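Local coordinates for lipoprotein (PDB 3O0Y), which is of unknown function but, as a putative bacterial lipoprotein distantly related to zinc-dependent metallopeptidases, may have a hydrolytic role, at residues G365-V370 and H438-G443; T380-Q385 and Q447-L452; P442-Q447 and Y469-A474. All blocks are in the same frame, centred on the assembly; numbering follows the deposited sequence.

Contact 1 of 3, residues G365-V370 and H438-G443; sequences GYITEV and HEANPG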
loop_
_atom_site.group_PDB
_atom_site.type_symbol
_atom_site.label_atom_id
_atom_site.label_comp_id
_atom_site.label_asym_id
_atom_site.label_seq_id
_atom_site.Cartn_x
_atom_site.Cartn_y
_atom_site.Cartn_z
ATOM N N GLY A 365 9.596 1.742 -22.166
ATOM C CA GLY A 365 9.096 2.542 -23.232
ATOM C C GLY A 365 7.768 3.225 -22.894
ATOM O O GLY A 365 7.545 4.403 -23.276
ATOM N N TYR A 366 6.895 2.506 -22.204
ATOM C CA TYR A 366 5.628 3.106 -21.823
ATOM C C TYR A 366 5.845 4.303 -20.902
ATOM O O TYR A 366 5.112 5.319 -21.010
ATOM C CB TYR A 366 4.659 2.121 -21.174
ATOM C CG TYR A 366 4.225 0.932 -22.002
ATOM C CD1 TYR A 366 4.103 1.014 -23.384
ATOM C CD2 TYR A 366 3.964 -0.288 -21.388
ATOM C CE1 TYR A 366 3.738 -0.103 -24.123
ATOM C CE2 TYR A 366 3.567 -1.412 -22.112
ATOM C CZ TYR A 366 3.465 -1.311 -23.498
ATOM O OH TYR A 366 3.059 -2.390 -24.294
ATOM N N ILE A 367 6.730 4.145 -19.916
ATOM C CA ILE A 367 7.031 5.246 -18.936
ATOM C C ILE A 367 7.562 6.431 -19.676
ATOM O O ILE A 367 7.083 7.555 -19.461
ATOM C CB ILE A 367 7.990 4.791 -17.840
ATOM C CG1 ILE A 367 7.350 3.687 -17.065
ATOM C CG2 ILE A 367 8.374 6.005 -16.906
ATOM C CD1 ILE A 367 8.278 3.054 -16.045
ATOM N N THR A 368 8.533 6.233 -20.575
ATOM C CA THR A 368 9.153 7.323 -21.284
ATOM C C THR A 368 8.129 8.103 -22.112
ATOM O O THR A 368 8.148 9.369 -22.136
ATOM C CB THR A 368 10.317 6.783 -22.188
ATOM O OG1 THR A 368 11.254 6.142 -21.323
ATOM C CG2 THR A 368 10.963 7.897 -23.010
ATOM N N GLU A 369 7.319 7.363 -22.867
ATOM C CA GLU A 369 6.341 7.978 -23.731
ATOM C C GLU A 369 5.312 8.789 -22.931
ATOM O O GLU A 369 5.019 9.905 -23.276
ATOM C CB GLU A 369 5.665 6.920 -24.588
ATOM C CG GLU A 369 4.513 7.434 -25.440
ATOM C CD GLU A 369 3.746 6.224 -26.096
ATOM O OE1 GLU A 369 3.414 5.175 -25.405
ATOM O OE2 GLU A 369 3.572 6.309 -27.326
ATOM N N VAL A 370 4.697 8.202 -21.914
ATOM C CA VAL A 370 3.622 8.899 -21.203
ATOM C C VAL A 370 4.168 10.121 -20.468
ATOM O O VAL A 370 3.505 11.111 -20.364
ATOM C CB VAL A 370 2.826 7.975 -20.261
ATOM C CG1 VAL A 370 3.672 7.484 -18.986
ATOM C CG2 VAL A 370 1.492 8.676 -19.873
ATOM N N HIS A 438 -0.507 3.086 -13.605
ATOM C CA HIS A 438 -0.909 3.039 -12.240
ATOM C C HIS A 438 0.257 3.116 -11.265
ATOM O O HIS A 438 0.218 3.933 -10.314
ATOM C CB HIS A 438 -1.603 1.727 -12.040
ATOM C CG HIS A 438 -2.137 1.515 -10.661
ATOM N ND1 HIS A 438 -1.390 1.066 -9.618
ATOM C CD2 HIS A 438 -3.351 1.830 -10.127
ATOM C CE1 HIS A 438 -2.146 0.878 -8.559
ATOM N NE2 HIS A 438 -3.325 1.429 -8.800
ATOM N N GLU A 439 1.323 2.369 -11.558
ATOM C CA GLU A 439 2.442 2.242 -10.614
ATOM C C GLU A 439 3.409 3.387 -10.712
ATOM O O GLU A 439 4.028 3.827 -9.711
ATOM C CB GLU A 439 3.138 0.909 -10.760
ATOM C CG GLU A 439 2.298 -0.379 -10.469
ATOM C CD GLU A 439 1.765 -0.523 -9.092
ATOM O OE1 GLU A 439 2.024 0.305 -8.237
ATOM O OE2 GLU A 439 1.040 -1.522 -8.906
ATOM N N ALA A 440 3.649 3.815 -11.926
ATOM C CA ALA A 440 4.662 4.828 -12.192
ATOM C C ALA A 440 4.035 6.165 -12.495
ATOM O O ALA A 440 3.600 6.823 -11.531
ATOM C CB ALA A 440 5.684 4.334 -13.204
ATOM N N ASN A 441 4.076 6.663 -13.728
ATOM C CA ASN A 441 3.543 7.913 -14.121
ATOM C C ASN A 441 2.326 7.758 -15.065
ATOM O O ASN A 441 2.380 6.946 -15.989
ATOM C CB ASN A 441 4.592 8.681 -14.891
ATOM C CG ASN A 441 5.845 8.964 -14.011
ATOM O OD1 ASN A 441 5.737 9.012 -12.747
ATOM N ND2 ASN A 441 6.960 9.204 -14.650
ATOM N N PRO A 442 1.280 8.525 -14.826
ATOM C CA PRO A 442 1.018 9.608 -13.874
ATOM C C PRO A 442 0.434 9.127 -12.538
ATOM O O PRO A 442 0.020 9.994 -11.741
ATOM C CB PRO A 442 -0.074 10.426 -14.599
ATOM C CG PRO A 442 -0.560 9.571 -15.625
ATOM C CD PRO A 442 0.169 8.350 -15.788
ATOM N N GLY A 443 0.596 7.849 -12.229
ATOM C CA GLY A 443 0.067 7.276 -10.984
ATOM C C GLY A 443 0.909 7.412 -9.704
ATOM O O GLY A 443 1.324 8.504 -9.344
#

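Contact 2 of 3, residues T380-Q385 and Q447-L452; sequences TTPSYQ and QIALNL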
loop_
_atom_site.group_PDB
_atom_site.type_symbol
_atom_site.label_atom_id
_atom_site.label_comp_id
_atom_site.label_asym_id
_atom_site.label_seq_id
_atom_site.Cartn_x
_atom_site.Cartn_y
_atom_site.Cartn_z
ATOM N N THR A 380 4.281 20.275 -13.390
ATOM C CA THR A 380 5.281 20.279 -12.303
ATOM C C THR A 380 5.893 18.867 -12.217
ATOM O O THR A 380 5.236 17.879 -11.885
ATOM C CB THR A 380 4.633 20.657 -10.980
ATOM O OG1 THR A 380 4.089 21.985 -11.097
ATOM C CG2 THR A 380 5.704 20.681 -9.902
ATOM N N THR A 381 7.175 18.762 -12.524
ATOM C CA THR A 381 7.911 17.485 -12.497
ATOM C C THR A 381 8.510 17.271 -11.129
ATOM O O THR A 381 9.217 18.146 -10.610
ATOM C CB THR A 381 9.041 17.456 -13.547
ATOM O OG1 THR A 381 8.454 17.651 -14.835
ATOM C CG2 THR A 381 9.792 16.133 -13.500
ATOM N N PRO A 382 8.258 16.112 -10.552
ATOM C CA PRO A 382 8.818 15.872 -9.224
ATOM C C PRO A 382 10.332 15.645 -9.304
ATOM O O PRO A 382 10.844 15.330 -10.374
ATOM C CB PRO A 382 8.146 14.611 -8.774
ATOM C CG PRO A 382 7.650 13.960 -10.002
ATOM C CD PRO A 382 7.377 15.010 -10.996
ATOM N N SER A 383 11.041 15.821 -8.190
ATOM C CA SER A 383 12.509 15.750 -8.182
ATOM C C SER A 383 13.097 14.306 -8.076
ATOM O O SER A 383 14.322 14.155 -7.889
ATOM C CB SER A 383 13.065 16.541 -7.004
ATOM O OG SER A 383 12.737 15.875 -5.782
ATOM N N TYR A 384 12.264 13.279 -8.242
ATOM C CA TYR A 384 12.632 11.887 -8.128
ATOM C C TYR A 384 12.276 11.150 -9.418
ATOM O O TYR A 384 11.257 11.455 -9.999
ATOM C CB TYR A 384 11.877 11.197 -6.998
ATOM C CG TYR A 384 11.985 11.845 -5.672
ATOM C CD1 TYR A 384 12.846 11.331 -4.679
ATOM C CD2 TYR A 384 11.108 12.858 -5.298
ATOM C CE1 TYR A 384 12.881 11.910 -3.427
ATOM C CE2 TYR A 384 11.159 13.441 -4.016
ATOM C CZ TYR A 384 12.069 12.951 -3.110
ATOM O OH TYR A 384 12.111 13.453 -1.838
ATOM N N GLN A 385 13.205 10.327 -9.911
ATOM C CA GLN A 385 12.966 9.592 -11.144
ATOM C C GLN A 385 12.683 8.153 -10.770
ATOM O O GLN A 385 13.470 7.552 -10.073
ATOM C CB GLN A 385 14.190 9.631 -12.065
ATOM C CG GLN A 385 14.262 10.902 -12.899
ATOM C CD GLN A 385 14.817 10.649 -14.332
ATOM O OE1 GLN A 385 15.554 9.655 -14.600
ATOM N NE2 GLN A 385 14.463 11.552 -15.256
ATOM N N GLN A 447 2.641 10.998 -8.104
ATOM C CA GLN A 447 1.890 11.577 -6.982
ATOM C C GLN A 447 2.712 11.575 -5.724
ATOM O O GLN A 447 2.906 12.654 -5.106
ATOM C CB GLN A 447 0.574 10.861 -6.793
ATOM C CG GLN A 447 -0.271 11.293 -5.639
ATOM C CD GLN A 447 0.106 10.600 -4.372
ATOM O OE1 GLN A 447 -0.084 9.404 -4.231
ATOM N NE2 GLN A 447 0.506 11.415 -3.346
ATOM N N ILE A 448 3.265 10.413 -5.395
ATOM C CA ILE A 448 4.068 10.295 -4.128
ATOM C C ILE A 448 5.309 11.197 -4.142
ATOM O O ILE A 448 5.632 11.872 -3.186
ATOM C CB ILE A 448 4.414 8.829 -3.877
ATOM C CG1 ILE A 448 3.158 8.124 -3.378
ATOM C CG2 ILE A 448 5.604 8.623 -2.884
ATOM C CD1 ILE A 448 3.238 6.642 -3.376
ATOM N N ALA A 449 6.028 11.212 -5.243
ATOM C CA ALA A 449 7.172 12.049 -5.376
ATOM C C ALA A 449 6.852 13.539 -5.294
ATOM O O ALA A 449 7.537 14.315 -4.586
ATOM C CB ALA A 449 7.919 11.704 -6.739
ATOM N N LEU A 450 5.761 13.970 -5.946
ATOM C CA LEU A 450 5.315 15.361 -5.765
ATOM C C LEU A 450 4.982 15.653 -4.298
ATOM O O LEU A 450 5.306 16.716 -3.812
ATOM C CB LEU A 450 4.166 15.719 -6.719
ATOM C CG LEU A 450 4.564 15.930 -8.158
ATOM C CD1 LEU A 450 3.286 15.998 -9.083
ATOM C CD2 LEU A 450 5.482 17.238 -8.333
ATOM N N ASN A 451 4.307 14.732 -3.612
ATOM C CA ASN A 451 3.962 14.989 -2.230
ATOM C C ASN A 451 5.235 15.121 -1.390
ATOM O O ASN A 451 5.303 16.039 -0.558
ATOM C CB ASN A 451 3.142 13.866 -1.692
ATOM C CG ASN A 451 2.418 14.216 -0.407
ATOM O OD1 ASN A 451 2.655 15.281 0.249
ATOM N ND2 ASN A 451 1.541 13.331 -0.014
ATOM N N LEU A 452 6.252 14.282 -1.668
ATOM C CA LEU A 452 7.492 14.396 -0.916
ATOM C C LEU A 452 8.165 15.725 -1.138
ATOM O O LEU A 452 8.730 16.321 -0.201
ATOM C CB LEU A 452 8.457 13.310 -1.333
ATOM C CG LEU A 452 8.167 11.935 -0.848
ATOM C CD1 LEU A 452 9.188 10.927 -1.584
ATOM C CD2 LEU A 452 8.193 11.790 0.705
HETATM O O HOH W 1 11.776 16.199 -1.833
#

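Contact 3 of 3, residues P442-Q447 and Y469-A474; sequences PGHHWQ and YTEGWA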
loop_
_atom_site.group_PDB
_atom_site.type_symbol
_atom_site.label_atom_id
_atom_site.label_comp_id
_atom_site.label_asym_id
_atom_site.label_seq_id
_atom_site.Cartn_x
_atom_site.Cartn_y
_atom_site.Cartn_z
ATOM N N PRO A 442 1.280 8.525 -14.826
ATOM C CA PRO A 442 1.018 9.608 -13.874
ATOM C C PRO A 442 0.434 9.127 -12.538
ATOM O O PRO A 442 0.020 9.994 -11.741
ATOM C CB PRO A 442 -0.074 10.426 -14.599
ATOM C CG PRO A 442 -0.560 9.571 -15.625
ATOM C CD PRO A 442 0.169 8.350 -15.788
ATOM N N GLY A 443 0.596 7.849 -12.229
ATOM C CA GLY A 443 0.067 7.276 -10.984
ATOM C C GLY A 443 0.909 7.412 -9.704
ATOM O O GLY A 443 1.324 8.504 -9.344
ATOM N N HIS A 444 1.221 6.304 -9.070
ATOM C CA HIS A 444 1.821 6.364 -7.754
ATOM C C HIS A 444 3.115 7.140 -7.690
ATOM O O HIS A 444 3.262 7.950 -6.775
ATOM C CB HIS A 444 2.089 4.989 -7.196
ATOM C CG HIS A 444 0.882 4.238 -6.706
ATOM N ND1 HIS A 444 -0.170 4.845 -6.029
ATOM C CD2 HIS A 444 0.588 2.919 -6.772
ATOM C CE1 HIS A 444 -1.036 3.898 -5.670
ATOM N NE2 HIS A 444 -0.606 2.729 -6.109
ATOM N N HIS A 445 4.061 6.909 -8.587
ATOM C CA HIS A 445 5.352 7.594 -8.499
ATOM C C HIS A 445 5.178 9.112 -8.638
ATOM O O HIS A 445 5.678 9.917 -7.828
ATOM C CB HIS A 445 6.356 7.073 -9.533
ATOM C CG HIS A 445 7.638 7.859 -9.496
ATOM N ND1 HIS A 445 8.514 7.732 -8.437
ATOM C CD2 HIS A 445 8.092 8.898 -10.252
ATOM C CE1 HIS A 445 9.508 8.612 -8.594
ATOM N NE2 HIS A 445 9.269 9.354 -9.676
ATOM N N TRP A 446 4.426 9.545 -9.648
ATOM C CA TRP A 446 4.285 10.947 -9.910
ATOM C C TRP A 446 3.663 11.623 -8.656
ATOM O O TRP A 446 4.133 12.670 -8.216
ATOM C CB TRP A 446 3.459 11.180 -11.169
ATOM C CG TRP A 446 3.585 12.562 -11.764
ATOM C CD1 TRP A 446 2.670 13.581 -11.680
ATOM C CD2 TRP A 446 4.615 13.022 -12.627
ATOM N NE1 TRP A 446 3.081 14.637 -12.425
ATOM C CE2 TRP A 446 4.275 14.339 -13.004
ATOM C CE3 TRP A 446 5.793 12.447 -13.118
ATOM C CZ2 TRP A 446 5.064 15.100 -13.851
ATOM C CZ3 TRP A 446 6.557 13.208 -13.952
ATOM C CH2 TRP A 446 6.173 14.489 -14.364
ATOM N N GLN A 447 2.641 10.998 -8.104
ATOM C CA GLN A 447 1.890 11.577 -6.982
ATOM C C GLN A 447 2.712 11.575 -5.724
ATOM O O GLN A 447 2.906 12.654 -5.106
ATOM C CB GLN A 447 0.574 10.861 -6.793
ATOM C CG GLN A 447 -0.271 11.293 -5.639
ATOM C CD GLN A 447 0.106 10.600 -4.372
ATOM O OE1 GLN A 447 -0.084 9.404 -4.231
ATOM N NE2 GLN A 447 0.506 11.415 -3.346
ATOM N N TYR A 469 -7.314 8.719 -1.232
ATOM C CA TYR A 469 -6.579 9.676 -2.089
ATOM C C TYR A 469 -5.565 8.956 -2.976
ATOM O O TYR A 469 -5.458 9.215 -4.179
ATOM C CB TYR A 469 -5.899 10.769 -1.247
ATOM C CG TYR A 469 -5.100 11.737 -2.068
ATOM C CD1 TYR A 469 -5.569 12.956 -2.428
ATOM C CD2 TYR A 469 -3.811 11.397 -2.414
ATOM C CE1 TYR A 469 -4.801 13.826 -3.178
ATOM C CE2 TYR A 469 -3.054 12.230 -3.209
ATOM C CZ TYR A 469 -3.520 13.444 -3.538
ATOM O OH TYR A 469 -2.728 14.310 -4.300
ATOM N N THR A 470 -4.727 8.170 -2.347
ATOM C CA THR A 470 -3.560 7.544 -2.949
ATOM C C THR A 470 -3.981 6.508 -3.989
ATOM O O THR A 470 -3.481 6.582 -5.126
ATOM C CB THR A 470 -2.566 6.966 -1.907
ATOM O OG1 THR A 470 -2.224 8.018 -0.986
ATOM C CG2 THR A 470 -1.279 6.444 -2.647
ATOM N N GLU A 471 -4.882 5.603 -3.657
ATOM C CA GLU A 471 -5.335 4.636 -4.590
ATOM C C GLU A 471 -6.311 5.232 -5.583
ATOM O O GLU A 471 -6.241 4.836 -6.770
ATOM C CB GLU A 471 -5.988 3.474 -3.834
ATOM C CG GLU A 471 -5.064 2.850 -2.848
ATOM C CD GLU A 471 -3.710 2.328 -3.438
ATOM O OE1 GLU A 471 -3.478 2.265 -4.694
ATOM O OE2 GLU A 471 -2.831 2.055 -2.586
ATOM N N GLY A 472 -7.180 6.164 -5.157
ATOM C CA GLY A 472 -8.074 6.795 -6.050
ATOM C C GLY A 472 -7.337 7.620 -7.098
ATOM O O GLY A 472 -7.711 7.596 -8.295
ATOM N N TRP A 473 -6.252 8.282 -6.689
ATOM C CA TRP A 473 -5.441 9.051 -7.644
ATOM C C TRP A 473 -4.887 8.114 -8.734
ATOM O O TRP A 473 -4.924 8.446 -9.918
ATOM C CB TRP A 473 -4.264 9.771 -6.932
ATOM C CG TRP A 473 -3.302 10.307 -8.023
ATOM C CD1 TRP A 473 -2.215 9.695 -8.493
ATOM C CD2 TRP A 473 -3.605 11.371 -8.944
ATOM N NE1 TRP A 473 -1.762 10.345 -9.615
ATOM C CE2 TRP A 473 -2.594 11.386 -9.891
ATOM C CE3 TRP A 473 -4.567 12.349 -8.980
ATOM C CZ2 TRP A 473 -2.581 12.311 -10.932
ATOM C CZ3 TRP A 473 -4.568 13.259 -10.014
ATOM C CH2 TRP A 473 -3.548 13.270 -10.921
ATOM N N ALA A 474 -4.323 6.985 -8.324
ATOM C CA ALA A 474 -3.639 6.123 -9.300
ATOM C C ALA A 474 -4.658 5.549 -10.283
ATOM O O ALA A 474 -4.404 5.496 -11.470
ATOM C CB ALA A 474 -2.838 5.008 -8.614
HETATM O O HOH W 2 -1.010 7.465 -5.994
HETATM O O HOH W 3 0.292 14.471 -3.787
#

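Contact 1 of 3, residues G365-V370 and H438-G443
Val370 and Ile367, one turn apart on helix 353-373, rest against the loop 440-443; no hydrogen bond crosses between the two segments, which meet by van der Waals contact. From the CB of Val370 the side chain forks toward the loop. With chi1 at 69°, the CG1 branch sits between the backbone N and the carbonyl carbon, and it is this methyl that meets the loop backbone, 3.3 Å from Asn441 O and 4.4 Å from Asn441 CB. The other branch, CG2, turns toward the ring of Pro442 and comes 4.3 Å from its CD, while Met486 and Tyr437 also touch this valine. Ile367 works on the upstream part of the loop: its CD1 lies 4.1 Å from Ala440 CB, and its CG2 lies near the Asn441 side chain. Ala440 is where the backbone leaves helix 432-439, and the peptide bond before Pro442 is cis, so the chain turns here. The loop between helix 432-439 and helix 444-452 belongs to the sequence HEANPGHH, which recalls, in expanded form, the HExxH signature of zincin metallopeptidases.

Contact 2 of 3, residues T380-Q385 and Q447-L452
The phenol ring of Tyr384 takes Leu452 over one face: the leucine CD1 is 4.2 Å from the ring centroid and 27° off the normal, a CH-pi contact. Around the ring, Leu452 CB approaches Tyr384 CE2 at 3.8 Å, and the methyl of Ala449 comes in obliquely, with CB 3.7 Å from Tyr384 CD2. The ring thus spans one turn of helix 444-452, touching residues three apart, and its long axis crosses the Leu452 side chain at about a right angle. A chi1 of -54° sets CG beside the backbone N of Tyr384 and swings the ring onto the helix. Its hydroxyl is engaged twice, by a hydrogen bond to Val409 O and by a water that donates to Tyr384 OH at 2.8 Å; the same water reaches Leu452 O only weakly.

The segment 380-385 lies in the loop between helix 353-373 and strand 387-390, and it runs along the C-terminal part of helix 444-452 in what is probably a zincin-like domain, as in the Peptidase_MA clan, linking the sheet region to that helix. The hydrogen bond from His445 NE2 to Tyr384 O and that between Ser383 OG and Asp453 OD1 fasten it further.

Pro382 supplies the middle of the contact. Its CB packs 3.6 Å from Ala449 CB, so that this small methyl is shared by the proline and the tyrosine, while the rest of the pyrrolidine ring leans on Leu450. The end of the Leu450 side chain reaches in toward the loop, where its CD2 touches Pro382 CA and lies 3.6 Å from Thr380 O. Thr380 CG2 is 3.8 Å from Leu450 CD2, and Leu588 of helix 580-588 also packs against this leucine.

Contact 3 of 3, residues P442-Q447 and Y469-A474
Bridging His444 and Thr470 is a water gripped by three groups, His444 ND1, Gln447 OE1 and Thr470 O, each 2.8 Å away; it donates to the glutamine and to the backbone carbonyl. The water joins helix 444-452, which follows the HEANPG sequence and opens with His444, to helix 467-483, which carries Glu471. Together with His438, the placing of His444 and Glu471 is consistent with the metal site of a gluzincin-type metallopeptidase. A sulfate, probably from the crystallisation liquor, lies about 4 Å from the Glu471 side chain.

At the start of helix 444-452, Trp473 NE1 donates to Pro442 O at 2.8 Å, with an N-H...O angle of 152°. The carbonyl oxygen lies at the indole edge and is met in its own plane, on a lone pair; Ser477 adds a weak bond to it. The same indole receives Gln447, whose CB is 3.5 Å from Trp473 CD1 and whose CG sits off-centre over the five-membered ring. A phenylalanine in place of Trp473 would probably leave Pro442 O without its indole N-H donor and reduce the surface against which Gln447 CB and CG pack. Bent at chi2 (-86°), Gln447 carries its amide past Trp473 to the edge of Tyr469, where a second water connects NE2 with the tyrosine hydroxyl, which also bonds Val587 O.

The backbones come closest at Gly443, the N-cap residue, its CA 4.2 Å from Ala474 CA. Beside it, Ala474 CB lies over one face of the His444 ring, 3.9 Å from the centroid, while Glu471 OE1 sits at the ring's edge, 3.2 Å from His444 NE2, with carboxylate and imidazole planes 88° apart.

How the contacts relate
All three contacts converge on the chain from 438 to 452: contact 1 packs on the loop before helix 444-452, contact 3 holds its first turn, and contact 2 covers its C-terminal part. Contacts 1 and 3 are buried and share Pro442 and Gly443, with His438 O and Glu439 O probably bonded to the backbone N of His444 and His445. Contact 2 is only partly buried, yet it reaches contact 3 through His445 and by Trp446 packing on Thr380 and Pro382. Chemistry follows place: contacts 1 and 2 make no direct hydrogen bond across their segments, whereas contact 3, nearest the chain's centre, combines an indole bond, bridging waters and a histidine edge set close to a glutamate.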